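Local coordinates for protein prenylcyclase (Actinoplanes teichomyceticus, PDB 6IJ1) that probably cyclises or transfers prenyl groups, as a bacterial relative of the largely helical terpene cyclases and prenyltransferases, at residues A[178-183]-A[188-193]; A[193-198]-A[326-331]; A[273-278]-A[331-336]. All blocks are in the same frame, centred on the assembly; numbering follows the deposited sequence.

Contact 1 (A[178-183]-A[188-193])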
ATOM      1  N   ASN A 178      -9.647  16.542  -2.383  1.00 17.69           N
ATOM      2  CA  ASN A 178     -10.543  17.160  -1.408  1.00 21.90           C
ATOM      3  C   ASN A 178     -11.218  16.120  -0.538  1.00 17.18           C
ATOM      4  O   ASN A 178     -11.333  16.318   0.677  1.00 19.40           O
ATOM      5  CB  ASN A 178     -11.600  18.047  -2.100  1.00 19.41           C
ATOM      6  CG  ASN A 178     -10.980  19.338  -2.576  1.00 29.13           C
ATOM      7  OD1 ASN A 178      -9.949  19.744  -2.040  1.00 34.11           O
ATOM      8  ND2 ASN A 178     -11.577  19.973  -3.570  1.00 34.88           N
ATOM      9  N   GLY A 179     -11.607  14.986  -1.139  1.00 17.52           N
ATOM     10  CA  GLY A 179     -12.254  13.935  -0.381  1.00 18.04           C
ATOM     11  C   GLY A 179     -11.274  13.310   0.596  1.00 17.87           C
ATOM     12  O   GLY A 179     -11.630  13.042   1.754  1.00 18.30           O
ATOM     13  N   LEU A 180     -10.036  13.130   0.159  1.00 16.53           N
ATOM     14  CA  LEU A 180      -9.012  12.581   1.059  1.00 15.37           C
ATOM     15  C   LEU A 180      -8.772  13.512   2.237  1.00 17.15           C
ATOM     16  O   LEU A 180      -8.773  13.076   3.405  1.00 16.37           O
ATOM     17  CB  LEU A 180      -7.730  12.345   0.283  1.00 16.27           C
ATOM     18  CG  LEU A 180      -6.540  11.787   1.062  1.00 14.96           C
ATOM     19  CD1 LEU A 180      -6.918  10.366   1.692  1.00 15.74           C
ATOM     20  CD2 LEU A 180      -5.327  11.625   0.183  1.00 15.59           C
ATOM     21  N   LEU A 181      -8.643  14.825   1.971  1.00 16.40           N
ATOM     22  CA  LEU A 181      -8.429  15.776   3.059  1.00 16.40           C
ATOM     23  C   LEU A 181      -9.587  15.767   4.047  1.00 15.73           C
ATOM     24  O   LEU A 181      -9.349  15.819   5.260  1.00 18.22           O
ATOM     25  CB  LEU A 181      -8.258  17.191   2.488  1.00 15.85           C
ATOM     26  CG  LEU A 181      -6.942  17.352   1.728  1.00 17.30           C
ATOM     27  CD1 LEU A 181      -6.976  18.740   1.026  1.00 21.26           C
ATOM     28  CD2 LEU A 181      -5.695  17.328   2.639  1.00 18.93           C
ATOM     29  N   ARG A 182     -10.845  15.639   3.557  1.00 15.94           N
ATOM     30  CA  ARG A 182     -11.976  15.629   4.471  1.00 18.93           C
ATOM     31  C   ARG A 182     -12.007  14.363   5.339  1.00 17.31           C
ATOM     32  O   ARG A 182     -12.610  14.365   6.429  1.00 21.56           O
ATOM     33  CB  ARG A 182     -13.300  15.729   3.697  1.00 24.27           C
ATOM     34  CG  ARG A 182     -13.611  17.179   3.275  1.00 30.07           C
ATOM     35  CD  ARG A 182     -15.051  17.280   2.715  1.00 37.81           C
ATOM     36  NE  ARG A 182     -15.188  16.508   1.489  1.00 39.64           N
ATOM     37  CZ  ARG A 182     -14.916  16.983   0.273  1.00 33.48           C
ATOM     38  NH1 ARG A 182     -14.522  18.241   0.115  1.00 37.87           N
ATOM     39  NH2 ARG A 182     -15.058  16.199  -0.785  1.00 37.14           N
ATOM     40  N   ALA A 183     -11.326  13.289   4.917  1.00 16.88           N
ATOM     41  CA  ALA A 183     -11.321  12.061   5.701  1.00 16.00           C
ATOM     42  C   ALA A 183     -10.256  12.041   6.810  1.00 15.34           C
ATOM     43  O   ALA A 183     -10.203  11.070   7.597  1.00 17.03           O
ATOM     44  CB  ALA A 183     -11.126  10.885   4.747  1.00 16.35           C
ATOM     45  N   GLY A 188      -5.067  13.666  13.383  1.00 18.40           N
ATOM     46  CA  GLY A 188      -4.052  13.789  12.352  1.00 16.72           C
ATOM     47  C   GLY A 188      -3.875  12.562  11.451  1.00 15.25           C
ATOM     48  O   GLY A 188      -3.236  12.663  10.410  1.00 16.30           O
ATOM     49  N   GLU A 189      -4.375  11.415  11.867  1.00 16.76           N
ATOM     50  CA  GLU A 189      -4.233  10.238  11.031  1.00 16.38           C
ATOM     51  C   GLU A 189      -5.398  10.047  10.093  1.00 16.02           C
ATOM     52  O   GLU A 189      -6.494  10.597  10.248  1.00 17.78           O
ATOM     53  CB  GLU A 189      -4.094   8.989  11.910  1.00 19.32           C
ATOM     54  CG  GLU A 189      -5.367   8.377  12.421  1.00 22.82           C
ATOM     55  CD  GLU A 189      -5.905   9.027  13.690  1.00 25.57           C
ATOM     56  OE1 GLU A 189      -5.680  10.247  13.960  1.00 22.79           O
ATOM     57  OE2 GLU A 189      -6.578   8.264  14.434  1.00 26.58           O
ATOM     58  N   TRP A 190      -5.175   9.170   9.109  1.00 14.63           N
ATOM     59  CA  TRP A 190      -6.270   8.709   8.278  1.00 14.49           C
ATOM     60  C   TRP A 190      -6.584   7.266   8.608  1.00 15.06           C
ATOM     61  O   TRP A 190      -5.661   6.480   8.801  1.00 17.46           O
ATOM     62  CB  TRP A 190      -5.921   8.767   6.799  1.00 14.57           C
ATOM     63  CG  TRP A 190      -5.983  10.160   6.161  1.00 14.09           C
ATOM     64  CD1 TRP A 190      -7.055  10.654   5.479  1.00 15.21           C
ATOM     65  CD2 TRP A 190      -4.956  11.171   6.110  1.00 14.37           C
ATOM     66  NE1 TRP A 190      -6.774  11.912   4.994  1.00 15.48           N
ATOM     67  CE2 TRP A 190      -5.507  12.272   5.377  1.00 15.15           C
ATOM     68  CE3 TRP A 190      -3.683  11.298   6.672  1.00 15.66           C
ATOM     69  CZ2 TRP A 190      -4.808  13.443   5.126  1.00 15.72           C
ATOM     70  CZ3 TRP A 190      -2.937  12.464   6.383  1.00 15.98           C
ATOM     71  CH2 TRP A 190      -3.528  13.525   5.622  1.00 16.53           C
ATOM     72  N   PRO A 191      -7.839   6.885   8.572  1.00 16.32           N
ATOM     73  CA  PRO A 191      -8.207   5.493   8.772  1.00 16.86           C
ATOM     74  C   PRO A 191      -7.992   4.688   7.491  1.00 16.57           C
ATOM     75  O   PRO A 191      -7.858   5.236   6.408  1.00 15.35           O
ATOM     76  CB  PRO A 191      -9.695   5.618   9.101  1.00 19.57           C
ATOM     77  CG  PRO A 191     -10.132   6.720   8.205  1.00 20.10           C
ATOM     78  CD  PRO A 191      -9.026   7.746   8.329  1.00 17.40           C
ATOM     79  N   ALA A 192      -7.964   3.358   7.637  1.00 15.59           N
ATOM     80  CA  ALA A 192      -7.781   2.438   6.521  1.00 14.92           C
ATOM     81  C   ALA A 192      -8.974   1.491   6.508  1.00 14.82           C
ATOM     82  O   ALA A 192      -9.531   1.176   7.560  1.00 17.62           O
ATOM     83  CB  ALA A 192      -6.504   1.599   6.661  1.00 17.50           C
ATOM     84  N   TYR A 193      -9.349   1.024   5.317  1.00 12.76           N
ATOM     85  CA  TYR A 193     -10.358  -0.016   5.224  1.00 14.62           C
ATOM     86  C   TYR A 193      -9.726  -1.389   5.285  1.00 14.34           C
ATOM     87  O   TYR A 193     -10.106  -2.204   6.144  1.00 14.20           O
ATOM     88  CB  TYR A 193     -11.135   0.158   3.915  1.00 14.17           C
ATOM     89  CG  TYR A 193     -12.345  -0.769   3.759  1.00 14.34           C
ATOM     90  CD1 TYR A 193     -13.565  -0.501   4.440  1.00 12.87           C
ATOM     91  CD2 TYR A 193     -12.278  -1.890   2.909  1.00 11.84           C
ATOM     92  CE1 TYR A 193     -14.675  -1.349   4.220  1.00 13.22           C
ATOM     93  CE2 TYR A 193     -13.407  -2.714   2.690  1.00 13.30           C
ATOM     94  CZ  TYR A 193     -14.584  -2.415   3.377  1.00 14.74           C
ATOM     95  OH  TYR A 193     -15.649  -3.264   3.128  1.00 16.29           O
TER

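Contact 2 (A[193-198]-A[326-331])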
ATOM      1  N   TYR A 193      -9.349   1.024   5.317  1.00 12.76           N
ATOM      2  CA  TYR A 193     -10.358  -0.016   5.224  1.00 14.62           C
ATOM      3  C   TYR A 193      -9.726  -1.389   5.285  1.00 14.34           C
ATOM      4  O   TYR A 193     -10.106  -2.204   6.144  1.00 14.20           O
ATOM      5  CB  TYR A 193     -11.135   0.158   3.915  1.00 14.17           C
ATOM      6  CG  TYR A 193     -12.345  -0.769   3.759  1.00 14.34           C
ATOM      7  CD1 TYR A 193     -13.565  -0.501   4.440  1.00 12.87           C
ATOM      8  CD2 TYR A 193     -12.278  -1.890   2.909  1.00 11.84           C
ATOM      9  CE1 TYR A 193     -14.675  -1.349   4.220  1.00 13.22           C
ATOM     10  CE2 TYR A 193     -13.407  -2.714   2.690  1.00 13.30           C
ATOM     11  CZ  TYR A 193     -14.584  -2.415   3.377  1.00 14.74           C
ATOM     12  OH  TYR A 193     -15.649  -3.264   3.128  1.00 16.29           O
ATOM     13  N   TRP A 194      -8.726  -1.652   4.446  1.00 12.51           N
ATOM     14  CA  TRP A 194      -8.156  -2.980   4.314  1.00 13.24           C
ATOM     15  C   TRP A 194      -7.019  -3.275   5.283  1.00 13.30           C
ATOM     16  O   TRP A 194      -6.452  -4.367   5.179  1.00 13.97           O
ATOM     17  CB  TRP A 194      -7.639  -3.230   2.875  1.00 13.76           C
ATOM     18  CG  TRP A 194      -8.717  -3.094   1.805  1.00 13.12           C
ATOM     19  CD1 TRP A 194      -8.863  -2.084   0.926  1.00 14.16           C
ATOM     20  CD2 TRP A 194      -9.733  -4.062   1.497  1.00 13.57           C
ATOM     21  NE1 TRP A 194      -9.933  -2.339   0.069  1.00 13.61           N
ATOM     22  CE2 TRP A 194     -10.482  -3.552   0.421  1.00 13.84           C
ATOM     23  CE3 TRP A 194     -10.066  -5.305   2.033  1.00 13.99           C
ATOM     24  CZ2 TRP A 194     -11.549  -4.225  -0.142  1.00 16.82           C
ATOM     25  CZ3 TRP A 194     -11.138  -5.993   1.472  1.00 15.03           C
ATOM     26  CH2 TRP A 194     -11.872  -5.445   0.410  1.00 15.02           C
ATOM     27  N   TRP A 195      -6.598  -2.322   6.105  1.00 13.84           N
ATOM     28  CA  TRP A 195      -5.368  -2.504   6.880  1.00 11.56           C
ATOM     29  C   TRP A 195      -5.651  -2.277   8.345  1.00 14.84           C
ATOM     30  O   TRP A 195      -6.404  -1.382   8.722  1.00 15.31           O
ATOM     31  CB  TRP A 195      -4.253  -1.531   6.416  1.00 12.38           C
ATOM     32  CG  TRP A 195      -3.955  -1.773   4.971  1.00 12.02           C
ATOM     33  CD1 TRP A 195      -4.513  -1.116   3.885  1.00 13.12           C
ATOM     34  CD2 TRP A 195      -3.004  -2.716   4.419  1.00 12.61           C
ATOM     35  NE1 TRP A 195      -3.989  -1.630   2.704  1.00 13.60           N
ATOM     36  CE2 TRP A 195      -3.051  -2.600   3.005  1.00 13.48           C
ATOM     37  CE3 TRP A 195      -2.134  -3.674   4.981  1.00 14.03           C
ATOM     38  CZ2 TRP A 195      -2.286  -3.412   2.164  1.00 14.42           C
ATOM     39  CZ3 TRP A 195      -1.361  -4.457   4.138  1.00 14.58           C
ATOM     40  CH2 TRP A 195      -1.425  -4.334   2.748  1.00 15.71           C
ATOM     41  N   ILE A 196      -5.016  -3.116   9.184  1.00 13.20           N
ATOM     42  CA  ILE A 196      -5.104  -2.981  10.635  1.00 16.52           C
ATOM     43  C   ILE A 196      -4.427  -1.696  11.126  1.00 15.29           C
ATOM     44  O   ILE A 196      -4.877  -1.091  12.093  1.00 16.58           O
ATOM     45  CB  ILE A 196      -4.431  -4.227  11.256  1.00 18.82           C
ATOM     46  CG1 ILE A 196      -5.335  -5.435  11.012  1.00 21.48           C
ATOM     47  CG2 ILE A 196      -4.129  -3.991  12.720  1.00 21.95           C
ATOM     48  CD1 ILE A 196      -6.635  -5.381  11.802  1.00 25.49           C
ATOM     49  N   ASP A 197      -3.348  -1.291  10.482  1.00 13.76           N
ATOM     50  CA  ASP A 197      -2.501  -0.205  10.952  1.00 13.75           C
ATOM     51  C   ASP A 197      -2.883   1.089  10.237  1.00 15.14           C
ATOM     52  O   ASP A 197      -2.654   1.182   9.035  1.00 15.43           O
ATOM     53  CB  ASP A 197      -1.030  -0.524  10.686  1.00 14.33           C
ATOM     54  CG  ASP A 197      -0.584  -1.809  11.374  1.00 15.60           C
ATOM     55  OD1 ASP A 197      -0.787  -1.951  12.609  1.00 16.82           O
ATOM     56  OD2 ASP A 197      -0.011  -2.686  10.688  1.00 15.72           O
ATOM     57  N   PRO A 198      -3.399   2.100  10.933  1.00 14.50           N
ATOM     58  CA  PRO A 198      -3.676   3.387  10.273  1.00 14.79           C
ATOM     59  C   PRO A 198      -2.412   4.077   9.825  1.00 14.40           C
ATOM     60  O   PRO A 198      -2.509   5.032   9.023  1.00 15.33           O
ATOM     61  CB  PRO A 198      -4.398   4.185  11.358  1.00 17.78           C
ATOM     62  CG  PRO A 198      -3.880   3.615  12.658  1.00 19.73           C
ATOM     63  CD  PRO A 198      -3.775   2.102  12.345  1.00 15.44           C
ATOM     64  N   GLY A 326       6.895 -12.253   3.322  1.00 12.71           N
ATOM     65  CA  GLY A 326       7.635 -11.097   3.803  1.00 13.45           C
ATOM     66  C   GLY A 326       8.044 -10.106   2.733  1.00 13.61           C
ATOM     67  O   GLY A 326       8.782  -9.154   3.040  1.00 14.64           O
ATOM     68  N   LEU A 327       7.517 -10.254   1.512  1.00 13.88           N
ATOM     69  CA  LEU A 327       7.974  -9.325   0.458  1.00 12.33           C
ATOM     70  C   LEU A 327       7.329  -7.950   0.656  1.00 14.20           C
ATOM     71  O   LEU A 327       7.993  -6.916   0.490  1.00 13.81           O
ATOM     72  CB  LEU A 327       7.646  -9.827  -0.960  1.00 14.48           C
ATOM     73  CG  LEU A 327       8.002 -11.258  -1.358  1.00 20.49           C
ATOM     74  CD1 LEU A 327       7.930 -11.323  -2.921  1.00 19.79           C
ATOM     75  CD2 LEU A 327       9.339 -11.693  -0.896  1.00 23.69           C
ATOM     76  N   HIS A 328       6.034  -7.913   1.001  1.00 13.29           N
ATOM     77  CA  HIS A 328       5.394  -6.615   1.152  1.00 12.86           C
ATOM     78  C   HIS A 328       6.011  -5.847   2.297  1.00 13.99           C
ATOM     79  O   HIS A 328       6.338  -4.669   2.166  1.00 13.70           O
ATOM     80  CB  HIS A 328       3.885  -6.843   1.357  1.00 13.41           C
ATOM     81  CG  HIS A 328       3.051  -5.614   1.192  1.00 12.94           C
ATOM     82  ND1 HIS A 328       3.147  -4.543   2.041  1.00 14.20           N
ATOM     83  CD2 HIS A 328       2.130  -5.284   0.256  1.00 14.45           C
ATOM     84  CE1 HIS A 328       2.311  -3.599   1.649  1.00 14.73           C
ATOM     85  NE2 HIS A 328       1.678  -4.014   0.553  1.00 14.69           N
ATOM     86  N   THR A 329       6.228  -6.523   3.421  1.00 12.68           N
ATOM     87  CA  THR A 329       6.856  -5.842   4.573  1.00 12.14           C
ATOM     88  C   THR A 329       8.236  -5.345   4.212  1.00 11.67           C
ATOM     89  O   THR A 329       8.593  -4.207   4.501  1.00 13.16           O
ATOM     90  CB  THR A 329       6.966  -6.804   5.782  1.00 13.12           C
ATOM     91  OG1 THR A 329       5.676  -7.232   6.212  1.00 12.80           O
ATOM     92  CG2 THR A 329       7.686  -6.124   6.983  1.00 13.40           C
ATOM     93  N   THR A 330       9.044  -6.183   3.578  1.00 13.30           N
ATOM     94  CA  THR A 330      10.412  -5.776   3.291  1.00 12.41           C
ATOM     95  C   THR A 330      10.432  -4.601   2.326  1.00 13.17           C
ATOM     96  O   THR A 330      11.215  -3.665   2.532  1.00 14.24           O
ATOM     97  CB  THR A 330      11.160  -6.990   2.725  1.00 14.05           C
ATOM     98  OG1 THR A 330      11.186  -7.997   3.723  1.00 15.45           O
ATOM     99  CG2 THR A 330      12.607  -6.593   2.351  1.00 14.75           C
ATOM    100  N   ALA A 331       9.572  -4.641   1.296  1.00 14.46           N
ATOM    101  CA  ALA A 331       9.540  -3.489   0.383  1.00 14.58           C
ATOM    102  C   ALA A 331       9.150  -2.224   1.122  1.00 13.75           C
ATOM    103  O   ALA A 331       9.738  -1.135   0.902  1.00 14.80           O
ATOM    104  CB  ALA A 331       8.583  -3.752  -0.786  1.00 14.94           C
TER

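Contact 3 (A[273-278]-A[331-336])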
ATOM      1  N   GLY A 273      16.892   3.253  13.097  1.00 16.13           N
ATOM      2  CA  GLY A 273      17.785   2.400  13.900  1.00 16.30           C
ATOM      3  C   GLY A 273      17.075   1.133  14.334  1.00 16.50           C
ATOM      4  O   GLY A 273      17.683   0.071  14.272  1.00 16.72           O
ATOM      5  N   TRP A 274      15.834   1.259  14.796  1.00 15.05           N
ATOM      6  CA  TRP A 274      15.071   0.060  15.169  1.00 15.53           C
ATOM      7  C   TRP A 274      14.936  -0.882  13.972  1.00 15.65           C
ATOM      8  O   TRP A 274      15.195  -2.099  14.068  1.00 15.48           O
ATOM      9  CB  TRP A 274      13.694   0.419  15.753  1.00 16.00           C
ATOM     10  CG  TRP A 274      12.960  -0.780  16.341  1.00 15.32           C
ATOM     11  CD1 TRP A 274      12.981  -1.175  17.643  1.00 16.76           C
ATOM     12  CD2 TRP A 274      12.173  -1.752  15.621  1.00 16.58           C
ATOM     13  NE1 TRP A 274      12.206  -2.330  17.792  1.00 17.38           N
ATOM     14  CE2 TRP A 274      11.733  -2.692  16.552  1.00 14.88           C
ATOM     15  CE3 TRP A 274      11.813  -1.908  14.268  1.00 16.64           C
ATOM     16  CZ2 TRP A 274      10.930  -3.783  16.187  1.00 15.62           C
ATOM     17  CZ3 TRP A 274      10.977  -2.981  13.916  1.00 17.54           C
ATOM     18  CH2 TRP A 274      10.582  -3.911  14.860  1.00 16.19           C
ATOM     19  N   LEU A 275      14.545  -0.351  12.799  1.00 15.19           N
ATOM     20  CA  LEU A 275      14.464  -1.198  11.609  1.00 15.08           C
ATOM     21  C   LEU A 275      15.797  -1.841  11.278  1.00 16.23           C
ATOM     22  O   LEU A 275      15.833  -3.037  10.950  1.00 16.88           O
ATOM     23  CB  LEU A 275      13.931  -0.382  10.390  1.00 15.04           C
ATOM     24  CG  LEU A 275      12.488   0.029  10.585  1.00 13.85           C
ATOM     25  CD1 LEU A 275      12.113   1.194   9.611  1.00 17.95           C
ATOM     26  CD2 LEU A 275      11.537  -1.138  10.421  1.00 14.53           C
ATOM     27  N   THR A 276      16.909  -1.069  11.356  1.00 16.16           N
ATOM     28  CA  THR A 276      18.198  -1.676  11.060  1.00 16.60           C
ATOM     29  C   THR A 276      18.554  -2.799  12.036  1.00 18.20           C
ATOM     30  O   THR A 276      19.017  -3.882  11.609  1.00 19.62           O
ATOM     31  CB  THR A 276      19.246  -0.558  11.066  1.00 20.42           C
ATOM     32  OG1 THR A 276      18.888   0.368  10.003  1.00 23.35           O
ATOM     33  CG2 THR A 276      20.547  -1.127  10.711  1.00 24.71           C
ATOM     34  N   ARG A 277      18.254  -2.611  13.319  1.00 17.32           N
ATOM     35  CA  ARG A 277      18.611  -3.591  14.335  1.00 16.74           C
ATOM     36  C   ARG A 277      17.747  -4.834  14.201  1.00 19.48           C
ATOM     37  O   ARG A 277      18.163  -5.922  14.636  1.00 21.30           O
ATOM     38  CB  ARG A 277      18.422  -3.032  15.741  1.00 20.68           C
ATOM     39  CG  ARG A 277      19.467  -2.018  16.132  1.00 25.75           C
ATOM     40  CD  ARG A 277      19.379  -1.688  17.657  1.00 24.40           C
ATOM     41  NE  ARG A 277      18.050  -1.372  18.176  1.00 26.97           N
ATOM     42  CZ  ARG A 277      17.496  -0.150  18.100  1.00 25.96           C
ATOM     43  NH1 ARG A 277      18.162   0.848  17.578  1.00 24.19           N
ATOM     44  NH2 ARG A 277      16.301   0.056  18.627  1.00 26.72           N
ATOM     45  N   HIS A 278      16.548  -4.714  13.622  1.00 16.54           N
ATOM     46  CA  HIS A 278      15.618  -5.849  13.630  1.00 16.18           C
ATOM     47  C   HIS A 278      15.519  -6.555  12.274  1.00 15.33           C
ATOM     48  O   HIS A 278      14.711  -7.482  12.108  1.00 16.15           O
ATOM     49  CB  HIS A 278      14.220  -5.389  14.128  1.00 15.89           C
ATOM     50  CG  HIS A 278      14.195  -5.227  15.611  1.00 17.60           C
ATOM     51  ND1 HIS A 278      14.674  -4.122  16.283  1.00 20.12           N
ATOM     52  CD2 HIS A 278      13.836  -6.119  16.566  1.00 19.17           C
ATOM     53  CE1 HIS A 278      14.580  -4.337  17.588  1.00 18.27           C
ATOM     54  NE2 HIS A 278      14.052  -5.531  17.780  1.00 25.30           N
ATOM     55  N   ALA A 331       9.572  -4.641   1.296  1.00 14.46           N
ATOM     56  CA  ALA A 331       9.540  -3.489   0.383  1.00 14.58           C
ATOM     57  C   ALA A 331       9.150  -2.224   1.122  1.00 13.75           C
ATOM     58  O   ALA A 331       9.738  -1.135   0.902  1.00 14.80           O
ATOM     59  CB  ALA A 331       8.583  -3.752  -0.786  1.00 14.94           C
ATOM     60  N   THR A 332       8.121  -2.312   1.978  1.00 13.43           N
ATOM     61  CA  THR A 332       7.684  -1.160   2.765  1.00 12.72           C
ATOM     62  C   THR A 332       8.810  -0.595   3.620  1.00 13.19           C
ATOM     63  O   THR A 332       8.997   0.644   3.701  1.00 13.12           O
ATOM     64  CB  THR A 332       6.482  -1.569   3.640  1.00 13.39           C
ATOM     65  OG1 THR A 332       5.465  -2.181   2.807  1.00 13.55           O
ATOM     66  CG2 THR A 332       5.886  -0.388   4.361  1.00 14.46           C
ATOM     67  N   VAL A 333       9.572  -1.473   4.282  1.00 13.20           N
ATOM     68  CA  VAL A 333      10.671  -1.041   5.109  1.00 13.10           C
ATOM     69  C   VAL A 333      11.759  -0.395   4.259  1.00 14.53           C
ATOM     70  O   VAL A 333      12.315   0.634   4.653  1.00 14.15           O
ATOM     71  CB  VAL A 333      11.227  -2.253   5.910  1.00 13.35           C
ATOM     72  CG1 VAL A 333      12.518  -1.791   6.620  1.00 14.53           C
ATOM     73  CG2 VAL A 333      10.156  -2.747   6.954  1.00 14.66           C
ATOM     74  N   LEU A 334      12.113  -0.997   3.118  1.00 14.05           N
ATOM     75  CA  LEU A 334      13.156  -0.371   2.288  1.00 13.60           C
ATOM     76  C   LEU A 334      12.736   1.027   1.857  1.00 15.14           C
ATOM     77  O   LEU A 334      13.586   1.937   1.818  1.00 17.34           O
ATOM     78  CB  LEU A 334      13.459  -1.230   1.061  1.00 14.76           C
ATOM     79  CG  LEU A 334      14.097  -2.574   1.409  1.00 16.12           C
ATOM     80  CD1 LEU A 334      14.267  -3.422   0.141  1.00 19.62           C
ATOM     81  CD2 LEU A 334      15.497  -2.380   2.067  1.00 22.59           C
ATOM     82  N   GLN A 335      11.451   1.221   1.531  1.00 15.73           N
ATOM     83  CA  GLN A 335      11.017   2.581   1.162  1.00 15.94           C
ATOM     84  C   GLN A 335      11.256   3.543   2.317  1.00 16.75           C
ATOM     85  O   GLN A 335      11.744   4.682   2.118  1.00 16.75           O
ATOM     86  CB  GLN A 335       9.536   2.518   0.734  1.00 16.27           C
ATOM     87  CG  GLN A 335       8.936   3.889   0.300  1.00 17.49           C
ATOM     88  CD  GLN A 335       9.340   4.236  -1.080  1.00 24.80           C
ATOM     89  OE1 GLN A 335       9.054   3.497  -2.018  1.00 22.94           O
ATOM     90  NE2 GLN A 335      10.032   5.340  -1.238  1.00 28.07           N
ATOM     91  N   ALA A 336      10.977   3.118   3.546  1.00 15.38           N
ATOM     92  CA  ALA A 336      11.223   3.986   4.697  1.00 15.35           C
ATOM     93  C   ALA A 336      12.705   4.244   4.890  1.00 16.93           C
ATOM     94  O   ALA A 336      13.085   5.356   5.269  1.00 17.34           O
ATOM     95  CB  ALA A 336      10.633   3.316   5.952  1.00 16.38           C
TER

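Contact 1 (A[178-183]-A[188-193])
The indole of Trp190 meets the last turn of helix 173-182 edge-on, its NE1 giving a hydrogen bond of 2.8 Å to Leu180 O. Leading up to it, Gly188 has a positive phi at which a CB would press on the preceding carbonyl, and its own O is held by Gln184 NE2. At Trp190 the N-H...O angle is 164° and Leu180 O lies almost in the indole plane, although NE1 stands 47° out of the carbonyl plane. Ala183 N reaches the same oxygen from the opposite face, so two donors grip this carbonyl. The spacing Gln184, Gly188, Trp190 fits the QW motif of triterpene cyclases (Q-X3-G-X-W), which links neighbouring helices of the barrel; here too the side chains of Gln184 and Trp190 touch. Apolar contacts flank the bond. Leu180, with CG anti to the backbone N (chi1 179°), crosses the indole at about a right angle and brings CD1 to 3.8 Å from Trp190 CD1, while Ala183 CB lies 4.1 Å from Trp190 CD1. The indole also touches Ala218 and Ala222 of helix 216-229. A phenylalanine here would probably cost Leu180 O its indole donor and open a gap beside Leu180 CD1. Pro191 follows, its CD 3.6 Å from Ala183 O.

Contact 2 (A[193-198]-A[326-331])
Trp195 and His328 meet ring to ring, joining the loop that precedes helix 198-209 to the first turn of helix 327-341. Helices are the main regular structure of the chain, consistent with the alpha/alpha barrel of terpene cyclases and prenyltransferases, and the centre of this contact is about 7 Å from the centre of the chain. The tight part is small: Trp195 CH2, at the far end of the indole, is 3.8 Å from His328 NE2 and 4.0 Å from His328 CE1. The two side chains extend toward one another from their separate backbones. With the centroids of the six-membered ring of Trp195 and the imidazole of His328 5.4 Å apart and their planes at 39°, the rings meet obliquely. His328 reaches the loop because its CG is anti to the backbone N (chi1 -166°), and its ring also stacks on Tyr47, while Trp195 packs on Trp43, so both groups extend an aromatic cluster. The loose part is everything nearer the backbones: the closest CA atoms, those of Trp195 and His328, remain 12.9 Å apart, and no hydrogen bond joins the segments. The helix start is secured separately, His328 N bonding Asp33 OD2. At the N-cap, Gly326 O accepts Thr330 N at 3.0 Å and, from the opposite face of its plane, Thr330 OG1 at 2.8 Å.

Contact 3 (A[273-278]-A[331-336])
Leu275 projects from helix 265-278 onto Val333 and Ala336 of helix 327-341, and the CA atoms of Leu275 and Val333 are 7.5 Å apart. Its CB heads for the other helix but meets none of 331-336 within 4.2 Å. CG, set anti to the carbonyl carbon by chi1 of -67°, makes no such contact either and serves to part the two methyls. CD2 does most of the touching: it is 4.0 Å from Val333 CG1 and 4.1 Å from Val333 CG2, so it faces both branches of the valine as the two side chains run antiparallel alongside one another. On its own helix CD2 also lies in the plane of the Trp274 ring, at its edge. CD1 turns to Ala336, about one helical turn on from Val333, and comes 4.5 Å from Ala336 CB. The backbone of Leu275 is engaged too, its O bonding Trp285 NE1; Trp285 also touches Val333. With 114 Å² buried and every contact between the segments made by methyl carbons, cohesion here depends on shape and exclusion of water, with no directional bond between 273-278 and 331-336.

Going from the N terminus, contact 1 comes first and closes a turn of only four residues, folding 188-193 back on the end of helix 173-182. Contact 2 opens where it stops, the two sharing Tyr193, and Trp190 O packs on Pro198 CB. Contact 2 then spans 127 residues, including helices 198-209, 216-229, 246-256 and 265-278, before reaching helix 327-341. Contact 3 opens within that span, at 273-278, and closes beyond it at 331-336, so contacts 2 and 3 cross, sharing Ala331. Helix 327-341 thus joins the loop before helix 198-209 with its N-terminal turn and helix 265-278 with its next turns, while contact 1 is in series with both.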